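Core protein VP4 (Bluetongue virus, PDB 2JHP) is a multifunctional enzyme that caps viral RNA and one of the five proteins that form the inner capsid of the virus. Local coordinates at residues P154-L159 against R385-H389; I166-F170 against M369-Y373; K178-M182 against M333-R337; H194-C198 against W264-S268. All coordinates share one frame; numbering follows the deposited sequence.

Contact 1: P154-L159 against R385-H389. With GUN (guanine), chain D.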
loop_
_atom_site.group_PDB
_atom_site.type_symbol
_atom_site.label_atom_id
_atom_site.label_comp_id
_atom_site.label_asym_id
_atom_site.label_seq_id
_atom_site.Cartn_x
_atom_site.Cartn_y
_atom_site.Cartn_z
ATOM N N PRO A 154 -8.752 7.856 6.531
ATOM C CA PRO A 154 -9.474 6.600 6.381
ATOM C C PRO A 154 -10.948 6.769 6.690
ATOM O O PRO A 154 -11.320 7.723 7.377
ATOM C CB PRO A 154 -8.797 5.685 7.405
ATOM C CG PRO A 154 -8.269 6.603 8.436
ATOM C CD PRO A 154 -7.919 7.877 7.752
ATOM N N GLU A 155 -11.765 5.843 6.175
ATOM C CA GLU A 155 -13.224 5.888 6.287
ATOM C C GLU A 155 -13.584 5.747 7.752
ATOM O O GLU A 155 -13.291 4.738 8.371
ATOM C CB GLU A 155 -13.865 4.766 5.455
ATOM C CG GLU A 155 -15.089 5.210 4.627
ATOM C CD GLU A 155 -16.010 4.046 4.171
ATOM O OE1 GLU A 155 -15.510 2.931 3.880
ATOM O OE2 GLU A 155 -17.246 4.257 4.094
ATOM N N ILE A 156 -14.196 6.784 8.304
ATOM C CA ILE A 156 -14.516 6.849 9.731
ATOM C C ILE A 156 -15.581 5.819 10.146
ATOM O O ILE A 156 -16.620 5.723 9.501
ATOM C CB ILE A 156 -14.946 8.283 10.124
ATOM C CG1 ILE A 156 -13.755 9.248 10.013
ATOM C CG2 ILE A 156 -15.512 8.314 11.527
ATOM C CD1 ILE A 156 -14.078 10.677 10.403
ATOM N N PRO A 157 -15.308 5.033 11.215
ATOM C CA PRO A 157 -16.262 4.034 11.726
ATOM C C PRO A 157 -17.455 4.678 12.394
ATOM O O PRO A 157 -17.426 5.888 12.654
ATOM C CB PRO A 157 -15.455 3.291 12.799
ATOM C CG PRO A 157 -14.409 4.279 13.241
ATOM C CD PRO A 157 -14.050 5.042 11.999
ATOM N N PRO A 158 -18.516 3.885 12.653
ATOM C CA PRO A 158 -19.616 4.240 13.546
ATOM C C PRO A 158 -19.115 4.625 14.929
ATOM O O PRO A 158 -18.402 3.850 15.561
ATOM C CB PRO A 158 -20.408 2.939 13.661
ATOM C CG PRO A 158 -20.102 2.203 12.422
ATOM C CD PRO A 158 -18.725 2.574 12.013
ATOM N N LEU A 159 -19.494 5.811 15.393
ATOM C CA LEU A 159 -19.090 6.301 16.705
ATOM C C LEU A 159 -20.269 6.916 17.421
ATOM O O LEU A 159 -21.354 7.040 16.850
ATOM C CB LEU A 159 -18.017 7.376 16.565
ATOM C CG LEU A 159 -16.889 7.088 15.595
ATOM C CD1 LEU A 159 -16.110 8.381 15.237
ATOM C CD2 LEU A 159 -15.940 6.015 16.154
ATOM N N ARG A 385 -11.628 -0.422 10.247
ATOM C CA ARG A 385 -11.940 0.995 10.397
ATOM C C ARG A 385 -11.680 1.572 11.791
ATOM O O ARG A 385 -11.336 2.748 11.920
ATOM C CB ARG A 385 -13.397 1.244 10.042
ATOM C CG ARG A 385 -13.696 1.269 8.569
ATOM C CD ARG A 385 -14.982 2.032 8.368
ATOM N NE ARG A 385 -15.779 1.542 7.247
ATOM C CZ ARG A 385 -17.054 1.862 7.056
ATOM N NH1 ARG A 385 -17.669 2.668 7.920
ATOM N NH2 ARG A 385 -17.712 1.377 6.011
ATOM N N LEU A 386 -11.880 0.762 12.827
ATOM C CA LEU A 386 -11.571 1.182 14.183
ATOM C C LEU A 386 -10.047 1.339 14.297
ATOM O O LEU A 386 -9.541 2.377 14.702
ATOM C CB LEU A 386 -12.109 0.165 15.208
ATOM C CG LEU A 386 -13.616 0.039 15.479
ATOM C CD1 LEU A 386 -13.922 -1.181 16.344
ATOM C CD2 LEU A 386 -14.177 1.280 16.155
ATOM N N PHE A 387 -9.335 0.293 13.916
ATOM C CA PHE A 387 -7.890 0.281 13.891
ATOM C C PHE A 387 -7.322 1.539 13.241
ATOM O O PHE A 387 -6.505 2.233 13.847
ATOM C CB PHE A 387 -7.410 -0.965 13.130
ATOM C CG PHE A 387 -5.944 -1.238 13.270
ATOM C CD1 PHE A 387 -5.366 -1.357 14.522
ATOM C CD2 PHE A 387 -5.149 -1.414 12.143
ATOM C CE1 PHE A 387 -4.023 -1.620 14.657
ATOM C CE2 PHE A 387 -3.796 -1.700 12.263
ATOM C CZ PHE A 387 -3.230 -1.805 13.525
ATOM N N GLU A 388 -7.768 1.825 12.016
ATOM C CA GLU A 388 -7.279 2.962 11.235
ATOM C C GLU A 388 -7.646 4.306 11.860
ATOM O O GLU A 388 -6.895 5.283 11.763
ATOM C CB GLU A 388 -7.832 2.907 9.818
ATOM C CG GLU A 388 -7.314 1.725 8.976
ATOM C CD GLU A 388 -8.139 1.464 7.713
ATOM O OE1 GLU A 388 -9.262 2.012 7.591
ATOM O OE2 GLU A 388 -7.656 0.707 6.836
ATOM N N HIS A 389 -8.804 4.358 12.505
ATOM C CA HIS A 389 -9.266 5.603 13.054
ATOM C C HIS A 389 -8.529 5.954 14.335
ATOM O O HIS A 389 -8.241 7.125 14.601
ATOM C CB HIS A 389 -10.775 5.595 13.276
ATOM C CG HIS A 389 -11.313 6.936 13.658
ATOM N ND1 HIS A 389 -11.926 7.174 14.868
ATOM C CD2 HIS A 389 -11.263 8.130 13.017
ATOM C CE1 HIS A 389 -12.266 8.449 14.942
ATOM N NE2 HIS A 389 -11.868 9.052 13.835
HETATM N N9 GUN D . -7.339 -5.158 9.483
HETATM C C8 GUN D . -6.241 -5.414 8.764
HETATM N N7 GUN D . -5.191 -5.528 9.579
HETATM C C5 GUN D . -5.619 -5.350 10.823
HETATM C C6 GUN D . -4.966 -5.362 12.053
HETATM O O6 GUN D . -3.753 -5.571 12.118
HETATM N N1 GUN D . -5.726 -5.138 13.214
HETATM C C2 GUN D . -7.115 -4.901 13.076
HETATM N N2 GUN D . -7.851 -4.679 14.149
HETATM N N3 GUN D . -7.716 -4.900 11.872
HETATM C C4 GUN D . -6.993 -5.117 10.760
HETATM O O HOH W 1 -10.171 3.364 5.652
#
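Pro154 lays its ring beside Glu388, CB lying 3.7 Å from Glu388 OE1, and also touches a second S-adenosyl-L-homocysteine, not the one at Asp265. A water joins Glu155 N, 3.0 Å from it, to Glu388 OE1, while Glu388 OE2 takes the N-H of Ala137 and pairs with Lys384. Glu155 then spreads its carboxylate over one face of the Arg385 guanidinium, the planes 39° apart; with OE1 3.4 Å from Arg385 NH2, charge alone joins them. Phe170 meets the same guanidinium in a cation-pi contact. The loop leads from one seven-stranded sheet toward another; both have strand order 3-2-1-4-5-7-6, consistent with two methyltransferase-like units, and helix 380-391 packs in the region joining them. Ile156 CG1 touches His389 CD2 at 4.1 Å, with CG2 over a face of the ring. Pro157 wedges in, CD 3.6 Å from His389 CB, with its CB against Leu386 CD2. Leu159 CD1 meets His389 CE1 at 3.9 Å. Elsewhere on this helix, guanine lies over one face of the Phe387 ring, N1 above its centre.

Contact 2: I166-F170 against M369-Y373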
loop_
_atom_site.group_PDB
_atom_site.type_symbol
_atom_site.label_atom_id
_atom_site.label_comp_id
_atom_site.label_asym_id
_atom_site.label_seq_id
_atom_site.Cartn_x
_atom_site.Cartn_y
_atom_site.Cartn_z
ATOM N N ILE A 166 -25.324 8.103 13.355
ATOM C CA ILE A 166 -25.777 6.765 12.910
ATOM C C ILE A 166 -27.104 6.665 12.122
ATOM O O ILE A 166 -28.120 7.233 12.533
ATOM C CB ILE A 166 -25.747 5.751 14.094
ATOM C CG1 ILE A 166 -26.388 6.381 15.347
ATOM C CG2 ILE A 166 -24.315 5.249 14.318
ATOM C CD1 ILE A 166 -25.635 6.178 16.660
ATOM N N GLY A 167 -27.107 5.932 11.001
ATOM C CA GLY A 167 -25.982 5.098 10.550
ATOM C C GLY A 167 -24.805 5.822 9.904
ATOM O O GLY A 167 -24.070 6.540 10.584
ATOM N N THR A 168 -24.582 5.616 8.607
ATOM C CA THR A 168 -25.321 4.665 7.779
ATOM C C THR A 168 -24.790 3.235 7.976
ATOM O O THR A 168 -23.776 3.030 8.648
ATOM C CB THR A 168 -25.223 5.062 6.287
ATOM O OG1 THR A 168 -26.039 4.189 5.497
ATOM C CG2 THR A 168 -23.772 5.000 5.799
ATOM N N ARG A 169 -25.482 2.257 7.391
ATOM C CA ARG A 169 -25.074 0.850 7.463
ATOM C C ARG A 169 -24.095 0.471 6.344
ATOM O O ARG A 169 -24.184 0.991 5.233
ATOM C CB ARG A 169 -26.316 -0.056 7.404
ATOM C CG ARG A 169 -26.031 -1.533 7.107
ATOM C CD ARG A 169 -25.462 -2.280 8.321
ATOM N NE ARG A 169 -26.528 -2.680 9.245
ATOM C CZ ARG A 169 -27.256 -3.792 9.135
ATOM N NH1 ARG A 169 -27.047 -4.646 8.138
ATOM N NH2 ARG A 169 -28.198 -4.053 10.031
ATOM N N PHE A 170 -23.167 -0.436 6.646
ATOM C CA PHE A 170 -22.295 -1.022 5.622
ATOM C C PHE A 170 -22.287 -2.555 5.676
ATOM O O PHE A 170 -22.461 -3.154 6.743
ATOM C CB PHE A 170 -20.863 -0.472 5.724
ATOM C CG PHE A 170 -20.146 -0.863 6.984
ATOM C CD1 PHE A 170 -19.432 -2.063 7.056
ATOM C CD2 PHE A 170 -20.174 -0.030 8.100
ATOM C CE1 PHE A 170 -18.763 -2.439 8.228
ATOM C CE2 PHE A 170 -19.505 -0.390 9.278
ATOM C CZ PHE A 170 -18.797 -1.598 9.340
ATOM N N MET A 369 -27.095 1.228 17.437
ATOM C CA MET A 369 -25.758 0.876 16.974
ATOM C C MET A 369 -25.552 -0.639 16.989
ATOM O O MET A 369 -25.164 -1.227 15.972
ATOM C CB MET A 369 -24.679 1.590 17.795
ATOM C CG MET A 369 -24.508 3.053 17.448
ATOM S SD MET A 369 -22.882 3.693 17.895
ATOM C CE MET A 369 -23.044 3.893 19.659
ATOM N N VAL A 370 -25.834 -1.256 18.139
ATOM C CA VAL A 370 -25.793 -2.709 18.299
ATOM C C VAL A 370 -26.588 -3.387 17.180
ATOM O O VAL A 370 -26.066 -4.235 16.461
ATOM C CB VAL A 370 -26.352 -3.136 19.676
ATOM C CG1 VAL A 370 -26.516 -4.669 19.762
ATOM C CG2 VAL A 370 -25.477 -2.599 20.811
ATOM N N GLU A 371 -27.841 -2.984 17.020
ATOM C CA GLU A 371 -28.741 -3.576 16.020
ATOM C C GLU A 371 -28.257 -3.400 14.584
ATOM O O GLU A 371 -28.566 -4.221 13.721
ATOM C CB GLU A 371 -30.137 -2.983 16.156
ATOM C CG GLU A 371 -30.721 -3.175 17.535
ATOM C CD GLU A 371 -31.784 -2.151 17.873
ATOM O OE1 GLU A 371 -32.324 -1.494 16.945
ATOM O OE2 GLU A 371 -32.080 -2.010 19.080
ATOM N N LEU A 372 -27.510 -2.327 14.335
ATOM C CA LEU A 372 -27.007 -2.040 12.999
ATOM C C LEU A 372 -25.685 -2.743 12.684
ATOM O O LEU A 372 -25.473 -3.153 11.548
ATOM C CB LEU A 372 -26.846 -0.527 12.776
ATOM C CG LEU A 372 -28.076 0.361 12.555
ATOM C CD1 LEU A 372 -27.662 1.829 12.486
ATOM C CD2 LEU A 372 -28.819 -0.033 11.295
ATOM N N TYR A 373 -24.805 -2.890 13.676
ATOM C CA TYR A 373 -23.436 -3.337 13.397
ATOM C C TYR A 373 -23.002 -4.679 14.000
ATOM O O TYR A 373 -22.118 -5.336 13.456
ATOM C CB TYR A 373 -22.429 -2.218 13.727
ATOM C CG TYR A 373 -22.774 -0.893 13.078
ATOM C CD1 TYR A 373 -22.781 -0.749 11.686
ATOM C CD2 TYR A 373 -23.111 0.207 13.852
ATOM C CE1 TYR A 373 -23.116 0.465 11.087
ATOM C CE2 TYR A 373 -23.446 1.426 13.262
ATOM C CZ TYR A 373 -23.447 1.550 11.884
ATOM O OH TYR A 373 -23.785 2.768 11.325
#
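Tyr373 reaches across to the backbone of Thr168, its OH donating to Thr168 O at 2.7 Å, and this is the firm part of the contact. The oxygen lies in the plane of the phenol at its edge, whereas the hydroxyl sits 56° out of the carbonyl plane. Gly167 CA fits close by, 3.3 Å from Tyr373 OH, between two cis peptide bonds in a poorly ordered part of the loop. Ile166 packs CD1 against the buried Met369 at CG, although Ile166 too is poorly ordered. Along the phenol, Phe170 lies nearly parallel, planes 24° apart, but slid away with centroids 5.9 Å apart, so CE2 meets Tyr373 CD1 rather than the ring centre. The solvent side is looser. Arg169 folds back at chi2 (76°) and again at chi3, which sets one face of its guanidinium over Leu372 O; the angles are too poor for a hydrogen bond. Arg378 binds the carbonyls of both Phe170 and Tyr373. The arrangement is an irregular loop packed on the C-terminal turn of helix 363-373, which covers strand 335-341 of the methyltransferase-like sheet.

Contact 3: K178-M182 against M333-R337. With SAH (S-adenosyl-L-homocysteine), chain C.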
loop_
_atom_site.group_PDB
_atom_site.type_symbol
_atom_site.label_atom_id
_atom_site.label_comp_id
_atom_site.label_asym_id
_atom_site.label_seq_id
_atom_site.Cartn_x
_atom_site.Cartn_y
_atom_site.Cartn_z
ATOM N N LYS A 178 -14.959 -11.739 19.561
ATOM C CA LYS A 178 -15.071 -10.391 20.123
ATOM C C LYS A 178 -13.880 -9.900 20.950
ATOM O O LYS A 178 -13.364 -8.798 20.706
ATOM C CB LYS A 178 -16.377 -10.304 20.917
ATOM C CG LYS A 178 -16.541 -9.154 21.873
ATOM C CD LYS A 178 -17.716 -9.474 22.816
ATOM C CE LYS A 178 -17.438 -9.008 24.248
ATOM N NZ LYS A 178 -18.342 -9.605 25.274
ATOM N N LEU A 179 -13.436 -10.721 21.899
ATOM C CA LEU A 179 -12.407 -10.306 22.859
ATOM C C LEU A 179 -10.953 -10.304 22.355
ATOM O O LEU A 179 -10.130 -9.543 22.876
ATOM C CB LEU A 179 -12.564 -11.060 24.192
ATOM C CG LEU A 179 -13.645 -10.444 25.102
ATOM C CD1 LEU A 179 -14.119 -11.399 26.223
ATOM C CD2 LEU A 179 -13.187 -9.086 25.674
ATOM N N VAL A 180 -10.631 -11.136 21.360
ATOM C CA VAL A 180 -9.328 -11.012 20.686
ATOM C C VAL A 180 -9.358 -9.936 19.599
ATOM O O VAL A 180 -8.345 -9.295 19.312
ATOM C CB VAL A 180 -8.693 -12.381 20.181
ATOM C CG1 VAL A 180 -9.610 -13.563 20.394
ATOM C CG2 VAL A 180 -8.212 -12.294 18.733
ATOM N N SER A 181 -10.531 -9.743 19.010
ATOM C CA SER A 181 -10.749 -8.669 18.068
ATOM C C SER A 181 -10.580 -7.338 18.779
ATOM O O SER A 181 -10.112 -6.362 18.187
ATOM C CB SER A 181 -12.147 -8.769 17.467
ATOM O OG SER A 181 -12.115 -9.490 16.263
ATOM N N MET A 182 -10.965 -7.306 20.054
ATOM C CA MET A 182 -10.824 -6.092 20.860
ATOM C C MET A 182 -9.355 -5.653 20.879
ATOM O O MET A 182 -9.040 -4.551 20.433
ATOM C CB MET A 182 -11.368 -6.304 22.272
ATOM C CG MET A 182 -11.456 -5.079 23.099
ATOM S SD MET A 182 -11.150 -5.591 24.773
ATOM C CE MET A 182 -11.882 -4.257 25.661
ATOM N N MET A 333 -26.029 -8.761 21.893
ATOM C CA MET A 333 -25.064 -8.268 22.871
ATOM C C MET A 333 -25.098 -6.734 22.971
ATOM O O MET A 333 -24.504 -6.027 22.149
ATOM C CB MET A 333 -23.660 -8.785 22.498
ATOM C CG MET A 333 -22.470 -8.205 23.269
ATOM S SD MET A 333 -22.376 -8.626 25.017
ATOM C CE MET A 333 -22.784 -10.379 25.042
ATOM N N TYR A 334 -25.795 -6.224 23.985
ATOM C CA TYR A 334 -25.922 -4.772 24.165
ATOM C C TYR A 334 -24.806 -4.178 24.994
ATOM O O TYR A 334 -25.013 -3.659 26.093
ATOM C CB TYR A 334 -27.291 -4.396 24.715
ATOM C CG TYR A 334 -28.349 -4.475 23.656
ATOM C CD1 TYR A 334 -29.189 -5.581 23.575
ATOM C CD2 TYR A 334 -28.491 -3.457 22.716
ATOM C CE1 TYR A 334 -30.159 -5.670 22.597
ATOM C CE2 TYR A 334 -29.448 -3.532 21.730
ATOM C CZ TYR A 334 -30.288 -4.638 21.679
ATOM O OH TYR A 334 -31.253 -4.720 20.711
ATOM N N GLU A 335 -23.621 -4.251 24.416
ATOM C CA GLU A 335 -22.389 -3.809 25.039
ATOM C C GLU A 335 -21.525 -3.162 23.966
ATOM O O GLU A 335 -21.398 -3.678 22.848
ATOM C CB GLU A 335 -21.681 -5.014 25.643
ATOM C CG GLU A 335 -20.425 -4.718 26.398
ATOM C CD GLU A 335 -19.835 -5.976 26.996
ATOM O OE1 GLU A 335 -20.428 -6.495 27.968
ATOM O OE2 GLU A 335 -18.786 -6.450 26.495
ATOM N N LEU A 336 -20.962 -2.012 24.304
ATOM C CA LEU A 336 -20.059 -1.304 23.410
ATOM C C LEU A 336 -18.704 -1.225 24.072
ATOM O O LEU A 336 -18.498 -1.811 25.139
ATOM C CB LEU A 336 -20.580 0.106 23.125
ATOM C CG LEU A 336 -22.016 0.231 22.612
ATOM C CD1 LEU A 336 -22.430 1.669 22.688
ATOM C CD2 LEU A 336 -22.192 -0.300 21.192
ATOM N N ARG A 337 -17.782 -0.510 23.436
ATOM C CA ARG A 337 -16.488 -0.207 24.039
ATOM C C ARG A 337 -16.308 1.294 24.136
ATOM O O ARG A 337 -16.701 2.046 23.242
ATOM C CB ARG A 337 -15.341 -0.845 23.253
ATOM C CG ARG A 337 -15.268 -2.357 23.369
ATOM C CD ARG A 337 -14.971 -2.791 24.790
ATOM N NE ARG A 337 -15.299 -4.197 24.999
ATOM C CZ ARG A 337 -15.177 -4.839 26.159
ATOM N NH1 ARG A 337 -14.701 -4.218 27.233
ATOM N NH2 ARG A 337 -15.517 -6.117 26.244
HETATM N N SAH C . -11.233 -10.385 29.725
HETATM C CA SAH C . -11.841 -11.729 29.983
HETATM C CB SAH C . -13.358 -11.655 30.182
HETATM C CG SAH C . -13.780 -10.821 31.387
HETATM S SD SAH C . -14.478 -11.858 32.689
HETATM C C SAH C . -11.485 -12.700 28.862
HETATM O O SAH C . -11.206 -12.293 27.733
HETATM O OXT SAH C . -11.457 -13.913 29.069
HETATM C "C5'" SAH C . -14.516 -10.531 33.909
HETATM C "C4'" SAH C . -13.457 -10.792 34.965
HETATM O "O4'" SAH C . -13.267 -9.657 35.769
HETATM C "C3'" SAH C . -13.822 -11.918 35.917
HETATM O "O3'" SAH C . -13.030 -13.028 35.583
HETATM C "C2'" SAH C . -13.494 -11.392 37.306
HETATM O "O2'" SAH C . -12.615 -12.255 37.986
HETATM C "C1'" SAH C . -12.768 -10.097 37.012
HETATM N N9 SAH C . -12.930 -9.012 37.991
HETATM C C8 SAH C . -14.046 -8.648 38.697
HETATM N N7 SAH C . -13.734 -7.567 39.450
HETATM C C5 SAH C . -12.446 -7.231 39.223
HETATM C C6 SAH C . -11.625 -6.222 39.718
HETATM N N6 SAH C . -12.096 -5.348 40.601
HETATM N N1 SAH C . -10.313 -6.137 39.287
HETATM C C2 SAH C . -9.820 -7.042 38.373
HETATM N N3 SAH C . -10.645 -8.038 37.884
HETATM C C4 SAH C . -11.931 -8.131 38.303
#
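Helix 178-182 and strand 335-337 run almost parallel, 14° apart, with axes 11.8 Å from each other, so the backbones stay well separated and long side chains such as Lys178 and Arg337 bridge the gap. Lys178 crosses Glu335 at about a right angle and gives a weak hydrogen bond within a salt bridge, NZ to Glu335 OE2 at 3.4 Å. That same OE2 faces Arg337 NH2 at 3.3 Å from well outside the guanidinium plane, a purely electrostatic pairing, and probably offsets the two positive charges; Lys306 holds Glu335 OE1. Met182, with CG anti to its backbone N (chi1 -171°), sends its methyl CE over one face of the Arg337 guanidinium, toward the rim. Leu179 CD2 comes obliquely to Arg337 NH2 at 3.8 Å, and Lys178 CE sits at the guanidinium edge. Gln326 receives Arg337 NE and Asp265 pairs with NH2, which fixes the rotation of the group. Leu179 also turns CD1 to the carboxylate of S-adenosyl-L-homocysteine, 3.4 Å from its O. A helix ahead of the first strand, laid over the sheet at the ligand pocket, belongs to the Rossmann-like methyltransferase fold with strand order 3-2-1-4-5-7-6.

Contact 4: H194-C198 against W264-S268. With SAH (S-adenosyl-L-homocysteine), chain C.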
loop_
_atom_site.group_PDB
_atom_site.type_symbol
_atom_site.label_atom_id
_atom_site.label_comp_id
_atom_site.label_asym_id
_atom_site.label_seq_id
_atom_site.Cartn_x
_atom_site.Cartn_y
_atom_site.Cartn_z
ATOM N N HIS A 194 -1.839 -2.338 30.782
ATOM C CA HIS A 194 -2.436 -2.789 32.020
ATOM C C HIS A 194 -3.859 -3.274 31.723
ATOM O O HIS A 194 -4.733 -2.486 31.337
ATOM C CB HIS A 194 -2.423 -1.656 33.047
ATOM C CG HIS A 194 -1.047 -1.243 33.464
ATOM N ND1 HIS A 194 -0.505 -1.584 34.683
ATOM C CD2 HIS A 194 -0.093 -0.537 32.811
ATOM C CE1 HIS A 194 0.722 -1.099 34.768
ATOM N NE2 HIS A 194 0.995 -0.457 33.646
ATOM N N TYR A 195 -4.068 -4.579 31.881
ATOM C CA TYR A 195 -5.310 -5.241 31.480
ATOM C C TYR A 195 -6.036 -5.755 32.717
ATOM O O TYR A 195 -5.710 -6.816 33.250
ATOM C CB TYR A 195 -4.989 -6.395 30.514
ATOM C CG TYR A 195 -6.157 -7.048 29.784
ATOM C CD1 TYR A 195 -7.481 -6.752 30.096
ATOM C CD2 TYR A 195 -5.919 -7.997 28.792
ATOM C CE1 TYR A 195 -8.536 -7.366 29.419
ATOM C CE2 TYR A 195 -6.964 -8.624 28.115
ATOM C CZ TYR A 195 -8.268 -8.304 28.431
ATOM O OH TYR A 195 -9.306 -8.915 27.759
ATOM N N ILE A 196 -7.016 -4.976 33.161
ATOM C CA ILE A 196 -7.806 -5.276 34.349
ATOM C C ILE A 196 -9.030 -6.078 33.933
ATOM O O ILE A 196 -9.765 -5.673 33.026
ATOM C CB ILE A 196 -8.333 -3.981 35.073
ATOM C CG1 ILE A 196 -7.447 -2.736 34.825
ATOM C CG2 ILE A 196 -8.616 -4.269 36.544
ATOM C CD1 ILE A 196 -6.148 -2.687 35.582
ATOM N N GLY A 197 -9.261 -7.194 34.617
ATOM C CA GLY A 197 -10.365 -8.084 34.285
ATOM C C GLY A 197 -9.980 -8.986 33.130
ATOM O O GLY A 197 -10.795 -9.258 32.244
ATOM N N CYS A 198 -8.734 -9.456 33.150
ATOM C CA CYS A 198 -8.176 -10.254 32.055
ATOM C C CYS A 198 -8.796 -11.652 31.902
ATOM O O CYS A 198 -8.677 -12.276 30.842
ATOM C CB CYS A 198 -6.647 -10.348 32.181
ATOM S SG CYS A 198 -6.030 -11.097 33.723
ATOM N N TRP A 264 -9.890 -2.097 30.456
ATOM C CA TRP A 264 -10.818 -2.450 31.554
ATOM C C TRP A 264 -11.969 -3.307 31.045
ATOM O O TRP A 264 -12.784 -2.850 30.229
ATOM C CB TRP A 264 -11.361 -1.181 32.225
ATOM C CG TRP A 264 -12.344 -1.384 33.375
ATOM C CD1 TRP A 264 -13.691 -1.624 33.280
ATOM C CD2 TRP A 264 -12.054 -1.304 34.778
ATOM N NE1 TRP A 264 -14.253 -1.711 34.540
ATOM C CE2 TRP A 264 -13.271 -1.514 35.476
ATOM C CE3 TRP A 264 -10.884 -1.077 35.515
ATOM C CZ2 TRP A 264 -13.340 -1.518 36.869
ATOM C CZ3 TRP A 264 -10.958 -1.075 36.897
ATOM C CH2 TRP A 264 -12.174 -1.298 37.558
ATOM N N ASP A 265 -12.017 -4.550 31.536
ATOM C CA ASP A 265 -13.042 -5.529 31.156
ATOM C C ASP A 265 -13.678 -6.174 32.382
ATOM O O ASP A 265 -14.123 -7.328 32.342
ATOM C CB ASP A 265 -12.459 -6.600 30.211
ATOM C CG ASP A 265 -13.538 -7.332 29.412
ATOM O OD1 ASP A 265 -14.568 -6.708 29.063
ATOM O OD2 ASP A 265 -13.362 -8.533 29.131
ATOM N N VAL A 266 -13.738 -5.408 33.464
ATOM C CA VAL A 266 -14.271 -5.873 34.744
ATOM C C VAL A 266 -15.784 -6.181 34.712
ATOM O O VAL A 266 -16.591 -5.373 34.241
ATOM C CB VAL A 266 -13.915 -4.862 35.867
ATOM C CG1 VAL A 266 -14.563 -5.229 37.190
ATOM C CG2 VAL A 266 -12.404 -4.760 36.016
ATOM N N SER A 267 -16.137 -7.368 35.203
ATOM C CA SER A 267 -17.527 -7.805 35.386
ATOM C C SER A 267 -17.591 -8.883 36.482
ATOM O O SER A 267 -16.598 -9.566 36.736
ATOM C CB SER A 267 -18.110 -8.344 34.076
ATOM O OG SER A 267 -17.604 -9.632 33.777
ATOM N N SER A 268 -18.756 -9.031 37.117
ATOM C CA SER A 268 -18.918 -9.968 38.240
ATOM C C SER A 268 -20.132 -10.890 38.100
ATOM O O SER A 268 -20.787 -10.910 37.060
ATOM C CB SER A 268 -18.981 -9.203 39.567
ATOM O OG SER A 268 -17.687 -8.837 40.016
HETATM N N SAH C . -11.233 -10.385 29.725
HETATM C CA SAH C . -11.841 -11.729 29.983
HETATM C CB SAH C . -13.358 -11.655 30.182
HETATM C CG SAH C . -13.780 -10.821 31.387
HETATM S SD SAH C . -14.478 -11.858 32.689
HETATM C C SAH C . -11.485 -12.700 28.862
HETATM O O SAH C . -11.206 -12.293 27.733
HETATM O OXT SAH C . -11.457 -13.913 29.069
HETATM C "C5'" SAH C . -14.516 -10.531 33.909
HETATM C "C4'" SAH C . -13.457 -10.792 34.965
HETATM O "O4'" SAH C . -13.267 -9.657 35.769
HETATM C "C3'" SAH C . -13.822 -11.918 35.917
HETATM O "O3'" SAH C . -13.030 -13.028 35.583
HETATM C "C2'" SAH C . -13.494 -11.392 37.306
HETATM O "O2'" SAH C . -12.615 -12.255 37.986
HETATM C "C1'" SAH C . -12.768 -10.097 37.012
HETATM N N9 SAH C . -12.930 -9.012 37.991
HETATM C C8 SAH C . -14.046 -8.648 38.697
HETATM N N7 SAH C . -13.734 -7.567 39.450
HETATM C C5 SAH C . -12.446 -7.231 39.223
HETATM C C6 SAH C . -11.625 -6.222 39.718
HETATM N N6 SAH C . -12.096 -5.348 40.601
HETATM N N1 SAH C . -10.313 -6.137 39.287
HETATM C C2 SAH C . -9.820 -7.042 38.373
HETATM N N3 SAH C . -10.645 -8.038 37.884
HETATM C C4 SAH C . -11.931 -8.131 38.303
#
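Tyr195 has Asp265 CB at the edge of its ring, 4.1 Å from CE1, and the CA of Cys198 over one face. Ring and carboxylate lie side by side and point the same way, both aimed at the amino group of S-adenosyl-L-homocysteine. The Trp264 indole carries Val266 CG2 over the centre of one face, and Ile196 CG1 approaches it obliquely, 3.9 Å from CE3. In the backbone, Ile196 and Trp264 form a parallel bridge, extended by Asp265 N giving its hydrogen to Ile196 O at 2.9 Å, nearly along the C=O axis and close to straight (163° at the hydrogen). Strands 192-196 and 260-264 are central neighbours in a class I methyltransferase sheet, and the ligand lies across their C-terminal ends, as is usual in that fold. Gly197, with positive phi (81°), turns the chain here with its CA 4.5 Å from that of Val266. Its carbonyl O takes the ligand N at 2.8 Å, and Asp265 OD2 takes it at 2.9 Å; Tyr195 OH and Cys198 O add weak bonds. Asp265 OD1 is taken up in the second shell, which steadies the carboxylate. At the other end of the ligand, Ile196 CG2 lies 3.5 Å from adenine C2 and Val266 CG1 3.4 Å from N7, both against the same face of the base.

The touching residues of contact 4 are all buried; contact 1 is buried with an exposed rim at Glu155 and Ile156, and contacts 2 and 3 are partly buried. Contacts 3 and 4 reach the same methyltransferase sheet and the same S-adenosyl-L-homocysteine; the Arg337-Asp265 salt bridge couples them directly. There the chemistry is charged and ligand-directed. Contacts 1 and 2 instead use the irregular loop between strand 149-152 and helix 178-186, laid on the successive helices 380-391 and 363-373: contact 1 relies on prolines and one charge pair, contact 2 on aromatic rings and a tyrosine-carbonyl bond. They meet where Pro158 packs on Tyr373. Contact 2 also touches contact 3, through Met369 on Leu336 and a probable Glu371-Tyr334 hydrogen bond.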